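Local coordinates for protein ATP-dependent Clp protease proteolytic subunit (PDB 4GM2) that serves as the inactive subunit of the apicoplast-localized caseinolytic protease complex of Plasmodium falciparum, here assembled from seven copies, at residues L25-L33 with I45-S56; I92-T101 with I113-G121. One frame throughout, in Å; residues are numbered along the deposited sequence.

Interaction 1: L25-L33 with I45-S56; sequences LLSKRIIFL and IISQLLYLEYES
Leu26 begins the contact by laying its two methyls against helix 45-55: CD2 meets Leu52 CD2 at 3.8 Å, while CD1 approaches Tyr51 CD2 at 3.9 Å. The aliphatic part of Gln48 passes beside the same leucine. The short helix carrying Leu26 then ends in a Schellman motif, in which Ile30 N bonds to Leu25 O and Arg29 N to Leu26 O; the positive phi of Arg29 (60°) turns the chain toward strand 30-33. From there the arginine side chain bends at CG-CD (chi3 81°) and carries its guanidinium to the C-terminal end of the long helix. NH1 donates to Leu52 O over 2.9 Å, with the oxygen lying nearly in the guanidinium plane. Seen from the acceptor, this donor stands above the carbonyl plane, and Ser56 N reaches the same oxygen from the opposite face. NH2 adds a weak bond to Ser56 O at 3.2 Å, and the guanidinium lies between Leu52 CB over one face and Ser56 CB over the other. A water links NH1 to Glu55 OE2, while Lys59 O and Pro60 O hold NH2 and NE. A positive charge suits a helix end, where carbonyls collect and the dipole is probably favourable. Farther on, Ile31 points into the helix: its CG1 lies alongside Gln48 OE1 at 3.5 Å, and the Ile31 and Leu49 side chains cross at about a right angle, with Ile31 CD1 3.8 Å from Leu49 CD2. A second water accepts from Phe32 N and donates to Gln48 OE1. Leu33 CD1 ends the apolar row, 4.4 Å from Ile45 CD1. Strand and helix run almost antiparallel (171°), as expected of the first strand and the covering helix in a beta-alpha-beta unit completed by strand 61-67.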
ATOM      1  N   LEU A  25     -16.882  11.299   5.234  1.00 76.21           N
ATOM      2  CA  LEU A  25     -17.249  12.416   6.098  1.00 71.37           C
ATOM      3  C   LEU A  25     -17.224  13.752   5.353  1.00 69.02           C
ATOM      4  O   LEU A  25     -18.067  14.617   5.597  1.00 68.20           O
ATOM      5  CB  LEU A  25     -16.349  12.459   7.332  1.00 71.22           C
ATOM      6  CG  LEU A  25     -16.924  11.988   8.674  1.00 71.90           C
ATOM      7  CD1 LEU A  25     -17.870  10.804   8.548  1.00 71.42           C
ATOM      8  CD2 LEU A  25     -15.786  11.663   9.625  1.00 73.18           C
ATOM      9  N   LEU A  26     -16.270  13.912   4.438  1.00 66.64           N
ATOM     10  CA  LEU A  26     -16.191  15.116   3.614  1.00 65.23           C
ATOM     11  C   LEU A  26     -17.402  15.308   2.713  1.00 67.18           C
ATOM     12  O   LEU A  26     -17.812  16.444   2.466  1.00 68.87           O
ATOM     13  CB  LEU A  26     -14.931  15.114   2.749  1.00 65.00           C
ATOM     14  CG  LEU A  26     -13.739  15.981   3.141  1.00 63.42           C
ATOM     15  CD1 LEU A  26     -12.887  16.187   1.904  1.00 64.53           C
ATOM     16  CD2 LEU A  26     -14.160  17.324   3.723  1.00 62.44           C
ATOM     17  N   SER A  27     -17.960  14.204   2.216  1.00 68.68           N
ATOM     18  CA  SER A  27     -19.125  14.245   1.330  1.00 69.47           C
ATOM     19  C   SER A  27     -20.349  14.858   2.023  1.00 69.72           C
ATOM     20  O   SER A  27     -21.271  15.339   1.357  1.00 72.12           O
ATOM     21  CB  SER A  27     -19.444  12.844   0.801  1.00 72.66           C
ATOM     22  OG  SER A  27     -20.032  12.023   1.801  1.00 76.09           O
ATOM     23  N   LYS A  28     -20.329  14.843   3.358  1.00 66.94           N
ATOM     24  CA  LYS A  28     -21.384  15.407   4.198  1.00 65.01           C
ATOM     25  C   LYS A  28     -20.976  16.762   4.786  1.00 64.29           C
ATOM     26  O   LYS A  28     -21.661  17.304   5.667  1.00 64.39           O
ATOM     27  CB  LYS A  28     -21.712  14.437   5.344  1.00 66.46           C
ATOM     28  CG  LYS A  28     -22.253  13.086   4.904  1.00 70.96           C
ATOM     29  CD  LYS A  28     -23.706  13.186   4.467  1.00 73.62           C
ATOM     30  CE  LYS A  28     -24.054  12.104   3.459  1.00 76.97           C
ATOM     31  NZ  LYS A  28     -25.455  12.259   2.975  1.00 79.48           N
ATOM     32  N   ARG A  29     -19.859  17.303   4.300  1.00 62.79           N
ATOM     33  CA  ARG A  29     -19.276  18.549   4.821  1.00 61.21           C
ATOM     34  C   ARG A  29     -18.902  18.450   6.311  1.00 61.84           C
ATOM     35  O   ARG A  29     -19.064  19.405   7.081  1.00 63.48           O
ATOM     36  CB  ARG A  29     -20.186  19.751   4.543  1.00 60.27           C
ATOM     37  CG  ARG A  29     -20.343  20.066   3.067  1.00 62.38           C
ATOM     38  CD  ARG A  29     -21.263  21.254   2.822  1.00 64.40           C
ATOM     39  NE  ARG A  29     -20.610  22.554   3.008  1.00 63.03           N
ATOM     40  CZ  ARG A  29     -19.725  23.090   2.166  1.00 63.70           C
ATOM     41  NH1 ARG A  29     -19.349  22.440   1.071  1.00 63.37           N
ATOM     42  NH2 ARG A  29     -19.198  24.279   2.428  1.00 62.75           N
ATOM     43  N   ILE A  30     -18.392  17.288   6.704  1.00 62.02           N
ATOM     44  CA  ILE A  30     -17.919  17.082   8.071  1.00 62.46           C
ATOM     45  C   ILE A  30     -16.392  17.024   8.125  1.00 60.13           C
ATOM     46  O   ILE A  30     -15.752  16.295   7.364  1.00 63.07           O
ATOM     47  CB  ILE A  30     -18.524  15.803   8.703  1.00 63.23           C
ATOM     48  CG1 ILE A  30     -20.053  15.901   8.759  1.00 61.82           C
ATOM     49  CG2 ILE A  30     -17.954  15.564  10.097  1.00 64.05           C
ATOM     50  CD1 ILE A  30     -20.746  14.602   9.110  1.00 62.72           C
ATOM     51  N   ILE A  31     -15.816  17.816   9.016  1.00 59.12           N
ATOM     52  CA  ILE A  31     -14.409  17.677   9.383  1.00 58.62           C
ATOM     53  C   ILE A  31     -14.392  17.180  10.823  1.00 60.00           C
ATOM     54  O   ILE A  31     -14.940  17.835  11.725  1.00 63.05           O
ATOM     55  CB  ILE A  31     -13.641  19.013   9.267  1.00 55.93           C
ATOM     56  CG1 ILE A  31     -13.589  19.475   7.813  1.00 54.20           C
ATOM     57  CG2 ILE A  31     -12.227  18.868   9.804  1.00 57.49           C
ATOM     58  CD1 ILE A  31     -13.318  20.952   7.656  1.00 55.06           C
ATOM     59  N   PHE A  32     -13.788  16.016  11.037  1.00 58.92           N
ATOM     60  CA  PHE A  32     -13.747  15.426  12.372  1.00 61.18           C
ATOM     61  C   PHE A  32     -12.329  15.424  12.939  1.00 62.22           C
ATOM     62  O   PHE A  32     -11.533  14.541  12.624  1.00 65.97           O
ATOM     63  CB  PHE A  32     -14.358  14.013  12.346  1.00 61.50           C
ATOM     64  CG  PHE A  32     -14.406  13.322  13.691  1.00 62.47           C
ATOM     65  CD1 PHE A  32     -14.349  14.044  14.888  1.00 62.07           C
ATOM     66  CD2 PHE A  32     -14.547  11.937  13.758  1.00 62.76           C
ATOM     67  CE1 PHE A  32     -14.403  13.395  16.115  1.00 62.96           C
ATOM     68  CE2 PHE A  32     -14.603  11.284  14.982  1.00 64.37           C
ATOM     69  CZ  PHE A  32     -14.535  12.015  16.162  1.00 64.56           C
ATOM     70  N   LEU A  33     -12.013  16.423  13.764  1.00 60.75           N
ATOM     71  CA  LEU A  33     -10.743  16.428  14.488  1.00 62.21           C
ATOM     72  C   LEU A  33     -10.875  15.488  15.673  1.00 64.91           C
ATOM     73  O   LEU A  33     -11.633  15.764  16.603  1.00 66.87           O
ATOM     74  CB  LEU A  33     -10.363  17.838  14.952  1.00 61.37           C
ATOM     75  CG  LEU A  33      -9.188  17.980  15.940  1.00 62.15           C
ATOM     76  CD1 LEU A  33      -7.893  17.407  15.381  1.00 61.80           C
ATOM     77  CD2 LEU A  33      -8.987  19.429  16.357  1.00 60.39           C
ATOM     78  N   ILE A  45      -6.998  20.049   8.045  1.00 63.82           N
ATOM     79  CA  ILE A  45      -8.151  20.878   8.389  1.00 60.33           C
ATOM     80  C   ILE A  45      -8.279  22.050   7.414  1.00 60.94           C
ATOM     81  O   ILE A  45      -9.354  22.285   6.858  1.00 63.50           O
ATOM     82  CB  ILE A  45      -8.073  21.382   9.845  1.00 59.09           C
ATOM     83  CG1 ILE A  45      -8.175  20.201  10.816  1.00 59.85           C
ATOM     84  CG2 ILE A  45      -9.171  22.402  10.129  1.00 57.57           C
ATOM     85  CD1 ILE A  45      -7.712  20.507  12.229  1.00 59.65           C
ATOM     86  N   ILE A  46      -7.181  22.770   7.200  1.00 60.08           N
ATOM     87  CA  ILE A  46      -7.168  23.884   6.255  1.00 60.09           C
ATOM     88  C   ILE A  46      -7.499  23.404   4.838  1.00 61.19           C
ATOM     89  O   ILE A  46      -8.303  24.027   4.140  1.00 63.57           O
ATOM     90  CB  ILE A  46      -5.831  24.659   6.295  1.00 61.39           C
ATOM     91  CG1 ILE A  46      -5.690  25.387   7.636  1.00 63.17           C
ATOM     92  CG2 ILE A  46      -5.745  25.659   5.149  1.00 60.00           C
ATOM     93  CD1 ILE A  46      -4.283  25.856   7.955  1.00 67.47           C
ATOM     94  N   SER A  47      -6.900  22.287   4.427  1.00 61.16           N
ATOM     95  CA  SER A  47      -7.160  21.726   3.104  1.00 61.90           C
ATOM     96  C   SER A  47      -8.633  21.382   2.907  1.00 61.65           C
ATOM     97  O   SER A  47      -9.205  21.681   1.860  1.00 61.17           O
ATOM     98  CB  SER A  47      -6.294  20.496   2.852  1.00 62.67           C
ATOM     99  OG  SER A  47      -4.940  20.870   2.710  1.00 67.17           O
ATOM    100  N   GLN A  48      -9.237  20.766   3.922  1.00 60.32           N
ATOM    101  CA  GLN A  48     -10.636  20.379   3.873  1.00 61.47           C
ATOM    102  C   GLN A  48     -11.568  21.587   3.906  1.00 63.20           C
ATOM    103  O   GLN A  48     -12.596  21.600   3.216  1.00 62.76           O
ATOM    104  CB  GLN A  48     -10.965  19.417   5.006  1.00 63.57           C
ATOM    105  CG  GLN A  48     -10.502  17.992   4.751  1.00 64.72           C
ATOM    106  CD  GLN A  48     -10.552  17.146   6.003  1.00 66.30           C
ATOM    107  OE1 GLN A  48     -11.624  16.872   6.542  1.00 70.23           O
ATOM    108  NE2 GLN A  48      -9.390  16.732   6.478  1.00 67.01           N
ATOM    109  N   LEU A  49     -11.204  22.594   4.702  1.00 62.63           N
ATOM    110  CA  LEU A  49     -11.937  23.863   4.730  1.00 61.45           C
ATOM    111  C   LEU A  49     -11.934  24.552   3.366  1.00 61.94           C
ATOM    112  O   LEU A  49     -12.993  24.938   2.857  1.00 64.33           O
ATOM    113  CB  LEU A  49     -11.391  24.797   5.811  1.00 58.97           C
ATOM    114  CG  LEU A  49     -11.868  24.502   7.236  1.00 60.62           C
ATOM    115  CD1 LEU A  49     -11.069  25.307   8.251  1.00 59.50           C
ATOM    116  CD2 LEU A  49     -13.362  24.758   7.395  1.00 60.79           C
ATOM    117  N   LEU A  50     -10.750  24.684   2.772  1.00 60.25           N
ATOM    118  CA  LEU A  50     -10.630  25.261   1.436  1.00 61.63           C
ATOM    119  C   LEU A  50     -11.387  24.430   0.399  1.00 63.07           C
ATOM    120  O   LEU A  50     -12.077  24.979  -0.458  1.00 64.05           O
ATOM    121  CB  LEU A  50      -9.164  25.407   1.026  1.00 61.37           C
ATOM    122  CG  LEU A  50      -8.277  26.382   1.797  1.00 60.84           C
ATOM    123  CD1 LEU A  50      -6.845  26.182   1.344  1.00 64.35           C
ATOM    124  CD2 LEU A  50      -8.702  27.832   1.611  1.00 61.29           C
ATOM    125  N   TYR A  51     -11.276  23.108   0.495  1.00 63.82           N
ATOM    126  CA  TYR A  51     -11.953  22.233  -0.457  1.00 64.22           C
ATOM    127  C   TYR A  51     -13.466  22.386  -0.400  1.00 62.51           C
ATOM    128  O   TYR A  51     -14.107  22.511  -1.438  1.00 62.65           O
ATOM    129  CB  TYR A  51     -11.565  20.766  -0.267  1.00 65.03           C
ATOM    130  CG  TYR A  51     -12.406  19.842  -1.113  1.00 67.42           C
ATOM    131  CD1 TYR A  51     -12.123  19.655  -2.462  1.00 69.88           C
ATOM    132  CD2 TYR A  51     -13.503  19.174  -0.568  1.00 67.19           C
ATOM    133  CE1 TYR A  51     -12.904  18.823  -3.246  1.00 72.57           C
ATOM    134  CE2 TYR A  51     -14.288  18.342  -1.343  1.00 69.40           C
ATOM    135  CZ  TYR A  51     -13.984  18.169  -2.679  1.00 72.86           C
ATOM    136  OH  TYR A  51     -14.760  17.338  -3.450  1.00 78.27           O
ATOM    137  N   LEU A  52     -14.022  22.372   0.811  1.00 61.71           N
ATOM    138  CA  LEU A  52     -15.471  22.471   1.003  1.00 61.02           C
ATOM    139  C   LEU A  52     -16.013  23.824   0.554  1.00 62.13           C
ATOM    140  O   LEU A  52     -17.077  23.894  -0.064  1.00 61.66           O
ATOM    141  CB  LEU A  52     -15.863  22.191   2.459  1.00 57.81           C
ATOM    142  CG  LEU A  52     -15.670  20.752   2.950  1.00 57.36           C
ATOM    143  CD1 LEU A  52     -15.860  20.672   4.455  1.00 54.47           C
ATOM    144  CD2 LEU A  52     -16.600  19.782   2.237  1.00 58.60           C
ATOM    145  N   GLU A  53     -15.274  24.887   0.867  1.00 61.44           N
ATOM    146  CA  GLU A  53     -15.653  26.236   0.469  1.00 63.16           C
ATOM    147  C   GLU A  53     -15.708  26.385  -1.054  1.00 66.33           C
ATOM    148  O   GLU A  53     -16.602  27.056  -1.567  1.00 69.54           O
ATOM    149  CB  GLU A  53     -14.710  27.273   1.098  1.00 62.02           C
ATOM    150  CG  GLU A  53     -14.859  28.699   0.568  1.00 63.43           C
ATOM    151  CD  GLU A  53     -16.130  29.405   1.028  1.00 64.04           C
ATOM    152  OE1 GLU A  53     -16.857  28.869   1.877  1.00 62.61           O
ATOM    153  OE2 GLU A  53     -16.406  30.519   0.550  1.00 67.17           O
ATOM    154  N   TYR A  54     -14.759  25.758  -1.755  1.00 67.99           N
ATOM    155  CA  TYR A  54     -14.685  25.773  -3.223  1.00 72.08           C
ATOM    156  C   TYR A  54     -15.777  24.926  -3.867  1.00 74.11           C
ATOM    157  O   TYR A  54     -16.249  25.224  -4.967  1.00 76.23           O
ATOM    158  CB  TYR A  54     -13.317  25.273  -3.701  1.00 72.78           C
ATOM    159  CG  TYR A  54     -12.285  26.360  -3.911  1.00 77.55           C
ATOM    160  CD1 TYR A  54     -11.924  26.762  -5.201  1.00 79.32           C
ATOM    161  CD2 TYR A  54     -11.662  26.990  -2.823  1.00 77.19           C
ATOM    162  CE1 TYR A  54     -10.973  27.756  -5.402  1.00 80.53           C
ATOM    163  CE2 TYR A  54     -10.713  27.986  -3.015  1.00 77.42           C
ATOM    164  CZ  TYR A  54     -10.373  28.365  -4.305  1.00 79.68           C
ATOM    165  OH  TYR A  54      -9.435  29.352  -4.504  1.00 80.12           O
ATOM    166  N   GLU A  55     -16.160  23.858  -3.178  1.00 74.83           N
ATOM    167  CA  GLU A  55     -17.189  22.956  -3.666  1.00 77.76           C
ATOM    168  C   GLU A  55     -18.566  23.615  -3.557  1.00 77.13           C
ATOM    169  O   GLU A  55     -19.341  23.579  -4.508  1.00 79.92           O
ATOM    170  CB  GLU A  55     -17.143  21.640  -2.887  1.00 80.55           C
ATOM    171  CG  GLU A  55     -17.267  20.397  -3.751  1.00 87.84           C
ATOM    172  CD  GLU A  55     -18.689  20.130  -4.197  1.00 97.38           C
ATOM    173  OE1 GLU A  55     -18.884  19.789  -5.384  1.00103.63           O
ATOM    174  OE2 GLU A  55     -19.614  20.262  -3.362  1.00102.30           O
ATOM    175  N   SER A  56     -18.847  24.225  -2.404  1.00 74.81           N
ATOM    176  CA  SER A  56     -20.118  24.908  -2.140  1.00 74.70           C
ATOM    177  C   SER A  56     -19.896  26.156  -1.293  1.00 76.06           C
ATOM    178  O   SER A  56     -19.244  26.106  -0.247  1.00 75.27           O
ATOM    179  CB  SER A  56     -21.107  23.976  -1.449  1.00 73.12           C
ATOM    180  OG  SER A  56     -21.366  22.845  -2.251  1.00 74.38           O
TER
HETATM  181  O   HOH W   1     -19.691  19.583  -0.204  1.00 65.93           O
HETATM  182  O   HOH W   2     -12.571  14.721   8.854  1.00 75.55           O

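Interaction 2: I92-T101 with I113-G121; sequences INYISSDVYT and ILASSGKKG
Mixed polar and apolar packing joins strand 99-101 to the C-terminal end of helix 113-116 and the loop after it, with Lys119 and Thr101 making the main bonds. Lys119 N points at Val99 O (3.1 Å, N-H...O 167°), a nearly straight main-chain link between strand and loop. Two residues on, Thr101 OG1 donates to Ala115 O over 2.7 Å, meeting a lone pair in the carbonyl plane. A chi1 of 52° places the hydroxyl between the backbone N and the carbonyl carbon, from where it faces the helix end, and CG2 is left to pack against Gly118 CA at 3.9 Å. Threonine therefore serves both needs, capturing a carbonyl of the last turn and setting a methyl against Gly118. Glycine suits position 118 because a CB there would run into Thr101 OG1; its CA comes to 5.2 Å from that of Tyr100. Toward the surface, Lys119 runs extended across Asp98, its CD alongside the carboxylate, and turns only at its last torsion (chi4 64°); NZ then forms a long, weak salt bridge with Asp98 OD2 at 3.4 Å. At the inner end, branched and apolar residues fit the buried setting: the Ile92 and Leu114 side chains cross at about a right angle and touch through their CD1 methyls, 4.1 Å apart. Ser116 OG and Ser117 OG reach Ile113 O from opposite faces of its plane, and both also bond to Asn169 of helix 148-170. Strand 99-103 lies between strands 61-67 and 123-125, while Ile92, on helix 81-94, also touches Leu49 of helix 39-55.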
ATOM      1  N   ILE A  92     -11.295  30.143   8.690  1.00 63.78           N
ATOM      2  CA  ILE A  92     -12.690  30.054   9.119  1.00 62.94           C
ATOM      3  C   ILE A  92     -13.355  31.424   8.998  1.00 66.39           C
ATOM      4  O   ILE A  92     -14.512  31.533   8.575  1.00 71.99           O
ATOM      5  CB  ILE A  92     -12.808  29.513  10.563  1.00 62.20           C
ATOM      6  CG1 ILE A  92     -12.495  28.008  10.596  1.00 59.49           C
ATOM      7  CG2 ILE A  92     -14.193  29.784  11.140  1.00 60.81           C
ATOM      8  CD1 ILE A  92     -12.346  27.425  11.986  1.00 55.40           C
ATOM      9  N   ASN A  93     -12.608  32.467   9.352  1.00 65.76           N
ATOM     10  CA  ASN A  93     -13.109  33.833   9.280  1.00 66.49           C
ATOM     11  C   ASN A  93     -13.174  34.403   7.858  1.00 67.69           C
ATOM     12  O   ASN A  93     -13.974  35.297   7.592  1.00 68.66           O
ATOM     13  CB  ASN A  93     -12.294  34.757  10.192  1.00 65.25           C
ATOM     14  CG  ASN A  93     -12.568  34.522  11.671  1.00 64.44           C
ATOM     15  OD1 ASN A  93     -13.552  33.887  12.047  1.00 64.41           O
ATOM     16  ND2 ASN A  93     -11.693  35.048  12.519  1.00 66.17           N
ATOM     17  N   TYR A  94     -12.336  33.895   6.953  1.00 67.70           N
ATOM     18  CA  TYR A  94     -12.338  34.370   5.561  1.00 66.89           C
ATOM     19  C   TYR A  94     -13.465  33.750   4.752  1.00 65.84           C
ATOM     20  O   TYR A  94     -14.189  34.472   4.074  1.00 68.47           O
ATOM     21  CB  TYR A  94     -10.996  34.116   4.853  1.00 67.88           C
ATOM     22  CG  TYR A  94     -11.056  34.278   3.337  1.00 66.87           C
ATOM     23  OH  TYR A  94      -9.253  31.663  -0.173  1.00 74.96           O
ATOM     24  N   ILE A  95     -13.602  32.424   4.821  1.00 62.55           N
ATOM     25  CA  ILE A  95     -14.556  31.697   3.976  1.00 62.03           C
ATOM     26  C   ILE A  95     -16.007  32.079   4.267  1.00 64.49           C
ATOM     27  O   ILE A  95     -16.343  32.464   5.391  1.00 65.17           O
ATOM     28  CB  ILE A  95     -14.379  30.158   4.044  1.00 59.29           C
ATOM     29  CG1 ILE A  95     -14.650  29.619   5.451  1.00 56.70           C
ATOM     30  CG2 ILE A  95     -13.006  29.746   3.532  1.00 58.45           C
ATOM     31  CD1 ILE A  95     -14.864  28.121   5.492  1.00 55.19           C
ATOM     32  N   SER A  96     -16.857  31.968   3.248  1.00 65.01           N
ATOM     33  CA  SER A  96     -18.254  32.375   3.369  1.00 65.50           C
ATOM     34  C   SER A  96     -19.095  31.345   4.107  1.00 65.70           C
ATOM     35  O   SER A  96     -20.096  31.697   4.735  1.00 68.64           O
ATOM     36  CB  SER A  96     -18.854  32.661   1.998  1.00 66.51           C
ATOM     37  OG  SER A  96     -18.789  31.521   1.171  1.00 64.66           O
ATOM     38  N   SER A  97     -18.689  30.079   4.020  1.00 64.32           N
ATOM     39  CA  SER A  97     -19.380  28.992   4.703  1.00 63.08           C
ATOM     40  C   SER A  97     -19.197  29.132   6.201  1.00 63.53           C
ATOM     41  O   SER A  97     -18.069  29.231   6.680  1.00 68.64           O
ATOM     42  CB  SER A  97     -18.833  27.637   4.253  1.00 61.64           C
ATOM     43  OG  SER A  97     -19.127  27.377   2.894  1.00 62.72           O
ATOM     44  N   ASP A  98     -20.309  29.170   6.930  1.00 64.69           N
ATOM     45  CA  ASP A  98     -20.274  29.150   8.389  1.00 63.63           C
ATOM     46  C   ASP A  98     -19.742  27.798   8.814  1.00 62.48           C
ATOM     47  O   ASP A  98     -20.111  26.779   8.230  1.00 63.83           O
ATOM     48  CB  ASP A  98     -21.679  29.350   8.979  1.00 65.44           C
ATOM     49  CG  ASP A  98     -22.273  30.716   8.657  1.00 68.74           C
ATOM     50  OD1 ASP A  98     -21.506  31.676   8.428  1.00 69.82           O
ATOM     51  OD2 ASP A  98     -23.518  30.835   8.644  1.00 70.39           O
ATOM     52  N   VAL A  99     -18.873  27.776   9.818  1.00 62.27           N
ATOM     53  CA  VAL A  99     -18.480  26.495  10.402  1.00 62.44           C
ATOM     54  C   VAL A  99     -19.052  26.352  11.814  1.00 64.55           C
ATOM     55  O   VAL A  99     -18.825  27.200  12.686  1.00 66.33           O
ATOM     56  CB  VAL A  99     -16.950  26.192  10.306  1.00 59.46           C
ATOM     57  CG1 VAL A  99     -16.263  27.101   9.291  1.00 59.21           C
ATOM     58  CG2 VAL A  99     -16.258  26.277  11.650  1.00 58.85           C
ATOM     59  N   TYR A 100     -19.841  25.298  12.009  1.00 63.41           N
ATOM     60  CA  TYR A 100     -20.378  24.970  13.321  1.00 63.87           C
ATOM     61  C   TYR A 100     -19.383  24.046  13.999  1.00 63.65           C
ATOM     62  O   TYR A 100     -18.823  23.167  13.349  1.00 64.60           O
ATOM     63  CB  TYR A 100     -21.735  24.259  13.202  1.00 65.66           C
ATOM     64  CG  TYR A 100     -22.795  24.958  12.363  1.00 67.24           C
ATOM     65  CD1 TYR A 100     -22.701  26.321  12.049  1.00 66.73           C
ATOM     66  CD2 TYR A 100     -23.918  24.256  11.918  1.00 67.70           C
ATOM     67  CE1 TYR A 100     -23.678  26.952  11.295  1.00 68.34           C
ATOM     68  CE2 TYR A 100     -24.903  24.879  11.164  1.00 68.40           C
ATOM     69  CZ  TYR A 100     -24.780  26.225  10.855  1.00 70.96           C
ATOM     70  OH  TYR A 100     -25.758  26.848  10.104  1.00 73.96           O
ATOM     71  N   THR A 101     -19.157  24.241  15.295  1.00 64.20           N
ATOM     72  CA  THR A 101     -18.266  23.358  16.054  1.00 63.55           C
ATOM     73  C   THR A 101     -19.043  22.489  17.044  1.00 66.21           C
ATOM     74  O   THR A 101     -20.021  22.942  17.649  1.00 67.78           O
ATOM     75  CB  THR A 101     -17.148  24.132  16.786  1.00 63.16           C
ATOM     76  OG1 THR A 101     -17.720  25.182  17.573  1.00 68.52           O
ATOM     77  CG2 THR A 101     -16.168  24.734  15.795  1.00 61.22           C
ATOM     78  N   ILE A 113      -9.539  26.793  21.718  1.00 70.84           N
ATOM     79  CA  ILE A 113      -9.557  28.001  20.892  1.00 69.87           C
ATOM     80  C   ILE A 113     -10.333  27.729  19.603  1.00 67.53           C
ATOM     81  O   ILE A 113     -11.211  28.508  19.205  1.00 67.52           O
ATOM     82  CB  ILE A 113      -8.120  28.457  20.545  1.00 70.13           C
ATOM     83  CG1 ILE A 113      -7.377  28.889  21.812  1.00 72.58           C
ATOM     84  CG2 ILE A 113      -8.134  29.582  19.517  1.00 70.04           C
ATOM     85  CD1 ILE A 113      -5.873  28.934  21.660  1.00 73.06           C
ATOM     86  N   LEU A 114     -10.005  26.608  18.970  1.00 65.70           N
ATOM     87  CA  LEU A 114     -10.658  26.188  17.741  1.00 64.68           C
ATOM     88  C   LEU A 114     -12.162  26.017  17.925  1.00 64.52           C
ATOM     89  O   LEU A 114     -12.942  26.529  17.125  1.00 63.54           O
ATOM     90  CB  LEU A 114     -10.033  24.893  17.222  1.00 64.36           C
ATOM     91  CG  LEU A 114     -10.393  24.507  15.790  1.00 62.72           C
ATOM     92  CD1 LEU A 114     -10.074  25.650  14.836  1.00 60.16           C
ATOM     93  CD2 LEU A 114      -9.660  23.236  15.391  1.00 63.00           C
ATOM     94  N   ALA A 115     -12.557  25.309  18.982  1.00 64.03           N
ATOM     95  CA  ALA A 115     -13.971  25.087  19.284  1.00 65.62           C
ATOM     96  C   ALA A 115     -14.760  26.396  19.467  1.00 67.58           C
ATOM     97  O   ALA A 115     -15.862  26.544  18.934  1.00 70.08           O
ATOM     98  CB  ALA A 115     -14.119  24.187  20.501  1.00 65.36           C
ATOM     99  N   SER A 116     -14.184  27.342  20.206  1.00 66.84           N
ATOM    100  CA  SER A 116     -14.833  28.628  20.467  1.00 67.30           C
ATOM    101  C   SER A 116     -14.860  29.537  19.234  1.00 65.92           C
ATOM    102  O   SER A 116     -15.478  30.606  19.256  1.00 67.16           O
ATOM    103  CB  SER A 116     -14.127  29.352  21.613  1.00 68.26           C
ATOM    104  OG  SER A 116     -12.783  29.652  21.261  1.00 69.53           O
ATOM    105  N   SER A 117     -14.183  29.116  18.170  1.00 61.95           N
ATOM    106  CA  SER A 117     -14.059  29.942  16.976  1.00 61.93           C
ATOM    107  C   SER A 117     -15.188  29.701  15.974  1.00 61.46           C
ATOM    108  O   SER A 117     -15.268  30.380  14.953  1.00 61.99           O
ATOM    109  CB  SER A 117     -12.685  29.751  16.331  1.00 62.08           C
ATOM    110  OG  SER A 117     -11.658  30.243  17.183  1.00 65.14           O
ATOM    111  N   GLY A 118     -16.066  28.747  16.283  1.00 61.76           N
ATOM    112  CA  GLY A 118     -17.241  28.473  15.464  1.00 61.01           C
ATOM    113  C   GLY A 118     -18.196  29.651  15.480  1.00 64.47           C
ATOM    114  O   GLY A 118     -18.098  30.526  16.347  1.00 65.13           O
ATOM    115  N   LYS A 119     -19.113  29.679  14.514  1.00 64.87           N
ATOM    116  CA  LYS A 119     -20.106  30.744  14.408  1.00 67.31           C
ATOM    117  C   LYS A 119     -20.868  30.897  15.723  1.00 70.01           C
ATOM    118  O   LYS A 119     -21.326  29.907  16.300  1.00 69.68           O
ATOM    119  CB  LYS A 119     -21.075  30.456  13.255  1.00 67.90           C
ATOM    120  CG  LYS A 119     -22.067  31.576  12.972  1.00 70.82           C
ATOM    121  CD  LYS A 119     -23.207  31.093  12.091  1.00 72.27           C
ATOM    122  CE  LYS A 119     -24.180  32.211  11.753  1.00 75.46           C
ATOM    123  NZ  LYS A 119     -23.551  33.294  10.945  1.00 78.44           N
ATOM    124  N   LYS A 120     -20.986  32.133  16.202  1.00 74.89           N
ATOM    125  CA  LYS A 120     -21.730  32.394  17.430  1.00 80.30           C
ATOM    126  C   LYS A 120     -23.183  31.961  17.287  1.00 79.41           C
ATOM    127  O   LYS A 120     -23.872  32.343  16.335  1.00 78.62           O
ATOM    128  CB  LYS A 120     -21.627  33.857  17.862  1.00 87.31           C
ATOM    129  CG  LYS A 120     -20.318  34.180  18.569  1.00 96.67           C
ATOM    130  CD  LYS A 120     -20.447  35.391  19.484  1.00105.24           C
ATOM    131  CE  LYS A 120     -19.127  35.709  20.176  1.00104.57           C
ATOM    132  NZ  LYS A 120     -18.093  36.201  19.221  1.00102.34           N
ATOM    133  N   GLY A 121     -23.619  31.141  18.237  1.00 77.94           N
ATOM    134  CA  GLY A 121     -24.947  30.543  18.224  1.00 77.99           C
ATOM    135  C   GLY A 121     -24.872  29.093  17.805  1.00 77.21           C
ATOM    136  O   GLY A 121     -25.795  28.318  18.057  1.00 80.13           O
TER

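Both interactions are mainly buried and serve the same parallel sheet, interaction 1 at its outermost strand 30-33 and interaction 2 at the central strand 99-103. Interaction 1 lies farther from the centre of the chain and buries more surface, chiefly aliphatic, with one arginine gathering carbonyls at a helix end. Interaction 2 relies more on single main-chain and hydroxyl bonds, its charged pair lying nearer the surface. They meet directly: Glu53 of helix 45-55 probably receives hydrogen bonds from Ser96 and Ser97 at OE2 and OE1, and Arg29 packs on Ser97. Each also touches a neighbouring subunit, interaction 1 through Tyr54 and interaction 2 through Ile95, whose carbonyl bonds Lys204 there.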